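Local structure of phosphoribosyltransferase (Thermus thermophilus, 1WD5) at residues G58-P63 and R84-S89; G34-D39 and E200-E205; A14-P19 and E171-S176. The protein is of unproven function but probably acts as a type I phosphoribosyltransferase, moving a phosphoribosyl group onto an acceptor. All blocks are in the same frame, centred on the assembly; numbering follows the deposited sequence.

Interaction 1: residues G58-P63 and R84-S89; sequences GAPGNP and RYADQS
Pro60, just past strand 48-59, packs its ring against Ala86 and the carbonyl O of Tyr85, in the link between helices 82-85 and 88-112. Two residues earlier, Gly58 ties the strand to the long helix through its backbone, its N bonding to the carboxylate of Glu94 and its O to the hydroxyl of Tyr90. Ala59 turns its CB toward 84-89 but stops short, resting on Leu67. At Pro60 the two segments touch: CG lies 3.8 Å from Ala86 CB, and CD sits 3.9 Å from Tyr85 O. The methyl of Ala86 thus lies against the CG-CD edge of the ring. Gly61, with its positive phi of 68°, and Asn62 complete a type II beta turn, closed by Asn62 N donating to Ala59 O at 3.0 Å. This is the tip of a beta hairpin that leads into strand 66-71, whose Leu67 touches Ala59, Pro60, Tyr85 and Ala86 alike. The Tyr85 ring heads off to meet Phe65 edge-to-face. Between the segments only apolar carbon and one carbonyl oxygen come together, over a small area near the surface, so the contact depends on shape and van der Waals attraction.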
ATOM      1  N   GLY A  58      -3.840  16.038   0.621  1.00 16.77           N
ATOM      2  CA  GLY A  58      -5.244  16.387   0.738  1.00 18.74           C
ATOM      3  C   GLY A  58      -5.632  17.772   0.270  1.00 20.47           C
ATOM      4  O   GLY A  58      -4.781  18.638   0.086  1.00 20.46           O
ATOM      5  N   ALA A  59      -6.935  17.977   0.093  1.00 22.15           N
ATOM      6  CA  ALA A  59      -7.481  19.248  -0.371  1.00 22.03           C
ATOM      7  C   ALA A  59      -7.578  20.303   0.732  1.00 23.64           C
ATOM      8  O   ALA A  59      -7.579  19.982   1.921  1.00 21.47           O
ATOM      9  CB  ALA A  59      -8.853  19.015  -0.979  1.00 21.92           C
ATOM     10  N   PRO A  60      -7.669  21.586   0.344  1.00 24.72           N
ATOM     11  CA  PRO A  60      -7.769  22.680   1.314  1.00 26.77           C
ATOM     12  C   PRO A  60      -8.969  22.515   2.250  1.00 28.81           C
ATOM     13  O   PRO A  60     -10.110  22.369   1.802  1.00 28.79           O
ATOM     14  CB  PRO A  60      -7.889  23.915   0.426  1.00 27.06           C
ATOM     15  CG  PRO A  60      -7.098  23.530  -0.791  1.00 27.31           C
ATOM     16  CD  PRO A  60      -7.561  22.112  -1.029  1.00 26.01           C
ATOM     17  N   GLY A  61      -8.698  22.529   3.551  1.00 31.46           N
ATOM     18  CA  GLY A  61      -9.756  22.387   4.536  1.00 34.25           C
ATOM     19  C   GLY A  61     -10.409  21.017   4.571  1.00 36.19           C
ATOM     20  O   GLY A  61     -11.184  20.719   5.481  1.00 38.20           O
ATOM     21  N   ASN A  62     -10.100  20.175   3.591  1.00 36.73           N
ATOM     22  CA  ASN A  62     -10.685  18.840   3.530  1.00 35.45           C
ATOM     23  C   ASN A  62      -9.607  17.794   3.265  1.00 34.87           C
ATOM     24  O   ASN A  62      -9.475  17.282   2.153  1.00 33.23           O
ATOM     25  CB  ASN A  62     -11.748  18.791   2.431  1.00 36.15           C
ATOM     26  CG  ASN A  62     -12.515  17.491   2.423  1.00 37.67           C
ATOM     27  OD1 ASN A  62     -13.434  17.307   1.625  1.00 38.10           O
ATOM     28  ND2 ASN A  62     -12.143  16.576   3.314  1.00 38.19           N
ATOM     29  N   PRO A  63      -8.828  17.453   4.302  1.00 34.44           N
ATOM     30  CA  PRO A  63      -7.747  16.471   4.212  1.00 33.82           C
ATOM     31  C   PRO A  63      -8.150  15.089   3.711  1.00 32.78           C
ATOM     32  O   PRO A  63      -7.375  14.432   3.019  1.00 34.39           O
ATOM     33  CB  PRO A  63      -7.194  16.439   5.636  1.00 34.37           C
ATOM     34  CG  PRO A  63      -8.392  16.767   6.469  1.00 35.20           C
ATOM     35  CD  PRO A  63      -9.012  17.899   5.694  1.00 35.02           C
ATOM     36  N   ARG A  84      -8.465  22.040 -10.053  1.00 20.51           N
ATOM     37  CA  ARG A  84      -9.845  22.513 -10.026  1.00 19.64           C
ATOM     38  C   ARG A  84     -10.308  22.688  -8.586  1.00 21.21           C
ATOM     39  O   ARG A  84     -11.354  23.288  -8.332  1.00 21.25           O
ATOM     40  CB  ARG A  84     -10.775  21.545 -10.770  1.00 18.77           C
ATOM     41  CG  ARG A  84     -10.634  21.614 -12.286  1.00 17.87           C
ATOM     42  CD  ARG A  84     -11.870  21.075 -12.994  1.00 17.95           C
ATOM     43  NE  ARG A  84     -11.919  19.617 -13.025  1.00 18.65           N
ATOM     44  CZ  ARG A  84     -11.228  18.863 -13.872  1.00 17.43           C
ATOM     45  NH1 ARG A  84     -10.427  19.419 -14.769  1.00 17.77           N
ATOM     46  NH2 ARG A  84     -11.342  17.545 -13.824  1.00 20.63           N
ATOM     47  N   TYR A  85      -9.518  22.172  -7.646  1.00 20.17           N
ATOM     48  CA  TYR A  85      -9.843  22.280  -6.224  1.00 21.01           C
ATOM     49  C   TYR A  85      -8.847  23.134  -5.446  1.00 21.41           C
ATOM     50  O   TYR A  85      -9.110  23.519  -4.309  1.00 21.72           O
ATOM     51  CB  TYR A  85      -9.885  20.898  -5.567  1.00 20.42           C
ATOM     52  CG  TYR A  85     -11.098  20.073  -5.903  1.00 20.41           C
ATOM     53  CD1 TYR A  85     -11.097  19.204  -6.993  1.00 19.08           C
ATOM     54  CD2 TYR A  85     -12.243  20.144  -5.114  1.00 19.92           C
ATOM     55  CE1 TYR A  85     -12.211  18.419  -7.286  1.00 20.87           C
ATOM     56  CE2 TYR A  85     -13.358  19.370  -5.398  1.00 21.62           C
ATOM     57  CZ  TYR A  85     -13.336  18.507  -6.483  1.00 20.38           C
ATOM     58  OH  TYR A  85     -14.434  17.724  -6.752  1.00 21.20           O
ATOM     59  N   ALA A  86      -7.700  23.421  -6.049  1.00 20.61           N
ATOM     60  CA  ALA A  86      -6.683  24.204  -5.363  1.00 21.40           C
ATOM     61  C   ALA A  86      -5.714  24.824  -6.349  1.00 21.95           C
ATOM     62  O   ALA A  86      -5.640  24.407  -7.505  1.00 21.42           O
ATOM     63  CB  ALA A  86      -5.916  23.309  -4.380  1.00 19.85           C
ATOM     64  N   ASP A  87      -4.971  25.823  -5.881  1.00 22.12           N
ATOM     65  CA  ASP A  87      -3.984  26.489  -6.715  1.00 23.17           C
ATOM     66  C   ASP A  87      -2.668  25.736  -6.549  1.00 21.98           C
ATOM     67  O   ASP A  87      -2.496  24.984  -5.589  1.00 20.33           O
ATOM     68  CB  ASP A  87      -3.804  27.941  -6.277  1.00 27.74           C
ATOM     69  CG  ASP A  87      -3.115  28.057  -4.939  1.00 32.90           C
ATOM     70  OD1 ASP A  87      -3.765  27.834  -3.897  1.00 35.91           O
ATOM     71  OD2 ASP A  87      -1.907  28.358  -4.936  1.00 37.68           O
ATOM     72  N   GLN A  88      -1.737  25.948  -7.471  1.00 19.77           N
ATOM     73  CA  GLN A  88      -0.459  25.255  -7.425  1.00 20.47           C
ATOM     74  C   GLN A  88       0.346  25.515  -6.152  1.00 20.46           C
ATOM     75  O   GLN A  88       0.951  24.595  -5.606  1.00 20.79           O
ATOM     76  CB  GLN A  88       0.382  25.629  -8.650  1.00 20.73           C
ATOM     77  CG  GLN A  88       1.656  24.807  -8.828  1.00 20.18           C
ATOM     78  CD  GLN A  88       1.378  23.345  -9.136  1.00 22.54           C
ATOM     79  OE1 GLN A  88       0.486  23.025  -9.923  1.00 24.20           O
ATOM     80  NE2 GLN A  88       2.153  22.453  -8.531  1.00 20.65           N
ATOM     81  N   SER A  89       0.358  26.755  -5.673  1.00 19.47           N
ATOM     82  CA  SER A  89       1.124  27.072  -4.470  1.00 20.65           C
ATOM     83  C   SER A  89       0.644  26.275  -3.255  1.00 19.73           C
ATOM     84  O   SER A  89       1.458  25.840  -2.439  1.00 20.53           O
ATOM     85  CB  SER A  89       1.069  28.575  -4.172  1.00 20.75           C
ATOM     86  OG  SER A  89      -0.166  28.940  -3.592  1.00 27.26           O
TER

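Interaction 2: residues G34-D39 and E200-E205; sequences GVVVAD and EAILLE
Ile202 reaches from helix 196-204 to helix 33-45, a helix of the phosphoribosyltransferase alpha/beta fold, whose central sheet is largely parallel. The two short helical segments run nearly alongside, their axes 10.4 Å apart and inclined by 26°, a spacing bridged largely by this one isoleucine. The bond from CA to CB heads toward the other helix, and the side chain forks at CB. Ile202 CG2, anti to the backbone N, goes to the Val35 and Asp39 side: it lies 3.9 Å from Val35 CG1, with the two side chains sliding past each other in opposite directions, and 3.8 Å from Asp39 CB. The other branch leaves through CG1, which lies beside the backbone N, and runs extended (chi2 175°) to CD1. Ile202 CD1 touches Val36 CG2 at 4.0 Å, the two side chains crossing at about a right angle although Val36 points its own CB away. Val35 and Asp39 lie one helical turn apart, so CG2 meets the same ridge twice. The carboxylate of Asp39 is buried but well supplied with partners: OD2 forms salt bridges with Arg43 and Arg7, and OD1 accepts from Trp206 NE1. The two arginines would be expected to favour its ionised form. Beside that polar network, Asp39 OD1 also grazes the isoleucine, 3.6 Å from Ile202 CG2.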
ATOM      1  N   GLY A  34       0.773  -4.042   7.219  1.00 13.26           N
ATOM      2  CA  GLY A  34       0.684  -4.535   5.859  1.00 13.02           C
ATOM      3  C   GLY A  34       1.952  -5.224   5.385  1.00 12.35           C
ATOM      4  O   GLY A  34       1.904  -6.089   4.508  1.00 11.66           O
ATOM      5  N   VAL A  35       3.090  -4.851   5.959  1.00 13.06           N
ATOM      6  CA  VAL A  35       4.358  -5.449   5.564  1.00 11.18           C
ATOM      7  C   VAL A  35       4.401  -6.912   5.984  1.00 10.99           C
ATOM      8  O   VAL A  35       5.025  -7.730   5.318  1.00 10.75           O
ATOM      9  CB  VAL A  35       5.559  -4.683   6.175  1.00 11.91           C
ATOM     10  CG1 VAL A  35       6.866  -5.388   5.831  1.00 13.54           C
ATOM     11  CG2 VAL A  35       5.591  -3.258   5.634  1.00 12.87           C
ATOM     12  N   VAL A  36       3.725  -7.248   7.080  1.00 12.47           N
ATOM     13  CA  VAL A  36       3.694  -8.637   7.538  1.00 12.34           C
ATOM     14  C   VAL A  36       2.917  -9.487   6.541  1.00 12.68           C
ATOM     15  O   VAL A  36       3.370 -10.564   6.140  1.00 12.50           O
ATOM     16  CB  VAL A  36       3.027  -8.774   8.922  1.00 13.21           C
ATOM     17  CG1 VAL A  36       2.953 -10.241   9.312  1.00 14.67           C
ATOM     18  CG2 VAL A  36       3.822  -7.998   9.964  1.00 14.71           C
ATOM     19  N   VAL A  37       1.743  -9.005   6.138  1.00 12.09           N
ATOM     20  CA  VAL A  37       0.932  -9.740   5.178  1.00 11.16           C
ATOM     21  C   VAL A  37       1.705  -9.849   3.865  1.00 11.40           C
ATOM     22  O   VAL A  37       1.739 -10.910   3.242  1.00 11.23           O
ATOM     23  CB  VAL A  37      -0.418  -9.036   4.903  1.00 11.94           C
ATOM     24  CG1 VAL A  37      -1.251  -9.878   3.940  1.00 11.24           C
ATOM     25  CG2 VAL A  37      -1.187  -8.826   6.221  1.00 12.64           C
ATOM     26  N   ALA A  38       2.327  -8.745   3.456  1.00 12.59           N
ATOM     27  CA  ALA A  38       3.095  -8.696   2.211  1.00 12.17           C
ATOM     28  C   ALA A  38       4.270  -9.678   2.198  1.00 13.52           C
ATOM     29  O   ALA A  38       4.541 -10.337   1.187  1.00 12.44           O
ATOM     30  CB  ALA A  38       3.602  -7.277   1.975  1.00 10.83           C
ATOM     31  N   ASP A  39       4.979  -9.762   3.318  1.00 14.09           N
ATOM     32  CA  ASP A  39       6.119 -10.664   3.414  1.00 13.10           C
ATOM     33  C   ASP A  39       5.673 -12.113   3.221  1.00 14.11           C
ATOM     34  O   ASP A  39       6.335 -12.884   2.525  1.00 13.96           O
ATOM     35  CB  ASP A  39       6.804 -10.516   4.777  1.00 13.04           C
ATOM     36  CG  ASP A  39       8.004 -11.435   4.925  1.00 15.94           C
ATOM     37  OD1 ASP A  39       9.066 -11.133   4.346  1.00 19.66           O
ATOM     38  OD2 ASP A  39       7.881 -12.472   5.609  1.00 18.14           O
ATOM     39  N   GLU A 200      11.621  -3.184  10.070  1.00 15.71           N
ATOM     40  CA  GLU A 200      13.034  -3.215   9.708  1.00 15.94           C
ATOM     41  C   GLU A 200      13.573  -4.639   9.729  1.00 15.20           C
ATOM     42  O   GLU A 200      14.359  -5.024   8.862  1.00 14.15           O
ATOM     43  CB  GLU A 200      13.857  -2.356  10.666  1.00 19.96           C
ATOM     44  CG  GLU A 200      13.807  -0.862  10.385  1.00 25.45           C
ATOM     45  CD  GLU A 200      14.657  -0.064  11.363  1.00 28.87           C
ATOM     46  OE1 GLU A 200      15.802  -0.487  11.641  1.00 30.72           O
ATOM     47  OE2 GLU A 200      14.184   0.989  11.845  1.00 33.45           O
ATOM     48  N   ALA A 201      13.159  -5.412  10.728  1.00 14.67           N
ATOM     49  CA  ALA A 201      13.600  -6.801  10.858  1.00 14.82           C
ATOM     50  C   ALA A 201      13.166  -7.593   9.625  1.00 15.47           C
ATOM     51  O   ALA A 201      13.932  -8.389   9.081  1.00 15.04           O
ATOM     52  CB  ALA A 201      13.005  -7.419  12.110  1.00 13.40           C
ATOM     53  N   ILE A 202      11.932  -7.363   9.185  1.00 13.92           N
ATOM     54  CA  ILE A 202      11.408  -8.047   8.013  1.00 14.78           C
ATOM     55  C   ILE A 202      12.159  -7.622   6.756  1.00 15.56           C
ATOM     56  O   ILE A 202      12.579  -8.466   5.965  1.00 17.03           O
ATOM     57  CB  ILE A 202       9.910  -7.754   7.831  1.00 14.59           C
ATOM     58  CG1 ILE A 202       9.125  -8.385   8.984  1.00 15.53           C
ATOM     59  CG2 ILE A 202       9.429  -8.295   6.492  1.00 17.23           C
ATOM     60  CD1 ILE A 202       7.652  -8.069   8.968  1.00 14.55           C
ATOM     61  N   LEU A 203      12.341  -6.315   6.585  1.00 14.56           N
ATOM     62  CA  LEU A 203      13.040  -5.780   5.421  1.00 15.78           C
ATOM     63  C   LEU A 203      14.489  -6.268   5.282  1.00 17.11           C
ATOM     64  O   LEU A 203      14.983  -6.454   4.166  1.00 17.23           O
ATOM     65  CB  LEU A 203      13.022  -4.245   5.461  1.00 15.51           C
ATOM     66  CG  LEU A 203      11.678  -3.536   5.251  1.00 15.03           C
ATOM     67  CD1 LEU A 203      11.860  -2.027   5.407  1.00 15.61           C
ATOM     68  CD2 LEU A 203      11.141  -3.856   3.866  1.00 17.22           C
ATOM     69  N   LEU A 204      15.164  -6.463   6.414  1.00 16.29           N
ATOM     70  CA  LEU A 204      16.557  -6.914   6.428  1.00 17.60           C
ATOM     71  C   LEU A 204      16.776  -8.241   5.713  1.00 16.53           C
ATOM     72  O   LEU A 204      17.805  -8.440   5.065  1.00 15.74           O
ATOM     73  CB  LEU A 204      17.060  -7.031   7.874  1.00 19.50           C
ATOM     74  CG  LEU A 204      17.480  -5.735   8.572  1.00 23.74           C
ATOM     75  CD1 LEU A 204      17.614  -5.963  10.072  1.00 23.99           C
ATOM     76  CD2 LEU A 204      18.799  -5.248   7.986  1.00 22.63           C
ATOM     77  N   GLU A 205      15.813  -9.148   5.836  1.00 18.18           N
ATOM     78  CA  GLU A 205      15.905 -10.462   5.199  1.00 18.14           C
ATOM     79  C   GLU A 205      15.896 -10.379   3.669  1.00 18.57           C
ATOM     80  O   GLU A 205      16.263 -11.345   2.988  1.00 17.11           O
ATOM     81  CB  GLU A 205      14.744 -11.359   5.649  1.00 19.42           C
ATOM     82  CG  GLU A 205      14.897 -12.011   7.023  1.00 22.10           C
ATOM     83  CD  GLU A 205      16.039 -13.023   7.075  1.00 23.36           C
ATOM     84  OE1 GLU A 205      17.214 -12.603   7.080  1.00 23.98           O
ATOM     85  OE2 GLU A 205      15.767 -14.241   7.108  1.00 21.52           O
TER

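Interaction 3: residues A14-P19 and E171-S176; sequences AEALAP and EVVALS
Val173 presents both of its methyls to the C-terminal part of helix 6-17. Val173 CG2 lies 3.8 Å from Leu17 CD2, and Val173 CG1, anti to the backbone N (chi1 175°), is 4.0 Å from that same Leu17 CD2 and 4.0 Å from Ala16 CB. Leu17 CD2 also lies 4.0 Å from Val173 CB, so this methyl rests on the fork of the valine. The CB of Leu17 does not point at the strand; CG is anti to the carbonyl carbon (chi1 -66°), and from there CD2 is the branch that reaches the valine. Ala16 points its methyl toward the strand, where Ala16 CB has a second neighbour, Leu175 CD2 at 3.7 Å. Leu175 and Val173, two residues apart in the chain with Leu175 just beyond the strand, both reach the alanine methyl, from directions roughly at a right angle, and the whole contact is aliphatic. Strand 171-174, the sheet's edge strand, bonds through its backbone to strand 150-155, whose Ala154 also touches Leu17. Val41 and Leu45 close in on Leu17, and Leu175 packs back against Leu12 and Leu13, so helix 6-17 packs against helix 33-45 and against the last two strands of the sheet.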
ATOM      1  N   ALA A  14      -2.101 -15.142  -0.727  1.00 14.67           N
ATOM      2  CA  ALA A  14      -1.164 -15.660  -1.720  1.00 15.44           C
ATOM      3  C   ALA A  14      -1.846 -16.738  -2.561  1.00 15.75           C
ATOM      4  O   ALA A  14      -1.603 -16.848  -3.763  1.00 15.89           O
ATOM      5  CB  ALA A  14       0.062 -16.240  -1.032  1.00 15.96           C
ATOM      6  N   GLU A  15      -2.698 -17.531  -1.922  1.00 14.96           N
ATOM      7  CA  GLU A  15      -3.425 -18.594  -2.609  1.00 16.21           C
ATOM      8  C   GLU A  15      -4.448 -18.012  -3.595  1.00 16.03           C
ATOM      9  O   GLU A  15      -4.643 -18.541  -4.687  1.00 16.95           O
ATOM     10  CB  GLU A  15      -4.112 -19.502  -1.577  1.00 15.34           C
ATOM     11  CG  GLU A  15      -3.161 -20.515  -0.933  1.00 17.19           C
ATOM     12  CD  GLU A  15      -3.642 -21.027   0.416  1.00 20.85           C
ATOM     13  OE1 GLU A  15      -4.861 -20.975   0.692  1.00 19.97           O
ATOM     14  OE2 GLU A  15      -2.794 -21.498   1.205  1.00 22.44           O
ATOM     15  N   ALA A  16      -5.091 -16.915  -3.213  1.00 15.62           N
ATOM     16  CA  ALA A  16      -6.069 -16.277  -4.092  1.00 16.26           C
ATOM     17  C   ALA A  16      -5.366 -15.623  -5.284  1.00 16.82           C
ATOM     18  O   ALA A  16      -5.957 -15.459  -6.353  1.00 16.30           O
ATOM     19  CB  ALA A  16      -6.866 -15.225  -3.317  1.00 13.91           C
ATOM     20  N   LEU A  17      -4.096 -15.266  -5.099  1.00 15.70           N
ATOM     21  CA  LEU A  17      -3.318 -14.611  -6.153  1.00 16.70           C
ATOM     22  C   LEU A  17      -2.620 -15.564  -7.119  1.00 18.42           C
ATOM     23  O   LEU A  17      -2.342 -15.200  -8.263  1.00 15.66           O
ATOM     24  CB  LEU A  17      -2.260 -13.695  -5.530  1.00 14.48           C
ATOM     25  CG  LEU A  17      -2.725 -12.469  -4.742  1.00 16.15           C
ATOM     26  CD1 LEU A  17      -1.541 -11.885  -3.977  1.00 14.82           C
ATOM     27  CD2 LEU A  17      -3.309 -11.427  -5.689  1.00 16.22           C
ATOM     28  N   ALA A  18      -2.332 -16.778  -6.657  1.00 19.06           N
ATOM     29  CA  ALA A  18      -1.637 -17.775  -7.472  1.00 21.24           C
ATOM     30  C   ALA A  18      -2.196 -17.985  -8.884  1.00 23.23           C
ATOM     31  O   ALA A  18      -1.438 -18.100  -9.845  1.00 23.78           O
ATOM     32  CB  ALA A  18      -1.596 -19.112  -6.731  1.00 20.09           C
ATOM     33  N   PRO A  19      -3.528 -18.044  -9.027  1.00 23.97           N
ATOM     34  CA  PRO A  19      -4.127 -18.250 -10.351  1.00 25.17           C
ATOM     35  C   PRO A  19      -3.945 -17.103 -11.349  1.00 25.31           C
ATOM     36  O   PRO A  19      -4.079 -17.307 -12.555  1.00 23.90           O
ATOM     37  CB  PRO A  19      -5.607 -18.482 -10.033  1.00 25.79           C
ATOM     38  CG  PRO A  19      -5.595 -18.982  -8.614  1.00 26.47           C
ATOM     39  CD  PRO A  19      -4.557 -18.104  -7.977  1.00 24.88           C
ATOM     40  N   GLU A 171      -7.040  -3.833 -10.785  1.00 17.79           N
ATOM     41  CA  GLU A 171      -7.580  -5.143 -10.474  1.00 18.99           C
ATOM     42  C   GLU A 171      -7.475  -5.267  -8.959  1.00 18.61           C
ATOM     43  O   GLU A 171      -6.454  -4.909  -8.366  1.00 18.81           O
ATOM     44  CB  GLU A 171      -6.755  -6.245 -11.137  1.00 21.86           C
ATOM     45  CG  GLU A 171      -7.411  -7.615 -11.051  1.00 27.13           C
ATOM     46  CD  GLU A 171      -6.530  -8.730 -11.577  1.00 29.51           C
ATOM     47  OE1 GLU A 171      -5.801  -8.512 -12.568  1.00 29.50           O
ATOM     48  OE2 GLU A 171      -6.577  -9.835 -11.002  1.00 35.08           O
ATOM     49  N   VAL A 172      -8.537  -5.750  -8.333  1.00 16.97           N
ATOM     50  CA  VAL A 172      -8.548  -5.905  -6.889  1.00 16.58           C
ATOM     51  C   VAL A 172      -8.850  -7.335  -6.482  1.00 17.75           C
ATOM     52  O   VAL A 172      -9.764  -7.965  -7.019  1.00 17.33           O
ATOM     53  CB  VAL A 172      -9.605  -4.993  -6.233  1.00 16.50           C
ATOM     54  CG1 VAL A 172      -9.749  -5.344  -4.759  1.00 15.92           C
ATOM     55  CG2 VAL A 172      -9.204  -3.530  -6.391  1.00 17.02           C
ATOM     56  N   VAL A 173      -8.068  -7.838  -5.534  1.00 16.65           N
ATOM     57  CA  VAL A 173      -8.254  -9.175  -5.002  1.00 17.88           C
ATOM     58  C   VAL A 173      -8.507  -9.008  -3.508  1.00 19.03           C
ATOM     59  O   VAL A 173      -7.598  -8.665  -2.751  1.00 20.86           O
ATOM     60  CB  VAL A 173      -7.002 -10.053  -5.215  1.00 17.72           C
ATOM     61  CG1 VAL A 173      -7.192 -11.403  -4.543  1.00 17.84           C
ATOM     62  CG2 VAL A 173      -6.756 -10.246  -6.706  1.00 18.89           C
ATOM     63  N   ALA A 174      -9.751  -9.226  -3.095  1.00 18.63           N
ATOM     64  CA  ALA A 174     -10.130  -9.097  -1.691  1.00 19.34           C
ATOM     65  C   ALA A 174     -10.745 -10.412  -1.239  1.00 19.88           C
ATOM     66  O   ALA A 174     -11.653 -10.928  -1.888  1.00 20.63           O
ATOM     67  CB  ALA A 174     -11.130  -7.960  -1.522  1.00 18.36           C
ATOM     68  N   LEU A 175     -10.249 -10.952  -0.129  1.00 19.63           N
ATOM     69  CA  LEU A 175     -10.747 -12.220   0.391  1.00 20.00           C
ATOM     70  C   LEU A 175     -12.139 -12.084   0.986  1.00 20.60           C
ATOM     71  O   LEU A 175     -12.953 -13.005   0.910  1.00 20.58           O
ATOM     72  CB  LEU A 175      -9.795 -12.768   1.457  1.00 19.01           C
ATOM     73  CG  LEU A 175      -8.354 -13.035   1.025  1.00 18.41           C
ATOM     74  CD1 LEU A 175      -7.578 -13.640   2.195  1.00 16.38           C
ATOM     75  CD2 LEU A 175      -8.346 -13.975  -0.170  1.00 19.15           C
ATOM     76  N   SER A 176     -12.407 -10.928   1.578  1.00 20.43           N
ATOM     77  CA  SER A 176     -13.692 -10.674   2.205  1.00 21.43           C
ATOM     78  C   SER A 176     -14.079  -9.206   2.103  1.00 21.01           C
ATOM     79  O   SER A 176     -13.250  -8.316   2.308  1.00 20.00           O
ATOM     80  CB  SER A 176     -13.637 -11.094   3.676  1.00 21.23           C
ATOM     81  OG  SER A 176     -14.736 -10.564   4.396  1.00 26.47           O
TER

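From the N terminus, helix 6-17 supplies the first half of interaction 3 and helix 33-45 the first half of interaction 2. Strand 48-59 then enters the hairpin, and interaction 1 closes a short loop of 20 residues at 84-89, nested inside both longer ones. Interaction 3 closes next, at strand 171-174, and interaction 2 last, at 200-205, so these two loops cross. Their centres are about 19 Å apart, while interaction 1 is about 34 and 35 Å, centre to centre, from interactions 2 and 3. The contacts tie edge strand 171-174 to helix 6-17, helix 196-204 to helix 33-45, and the end of strand 48-59 to the link between helices 82-85 and 88-112.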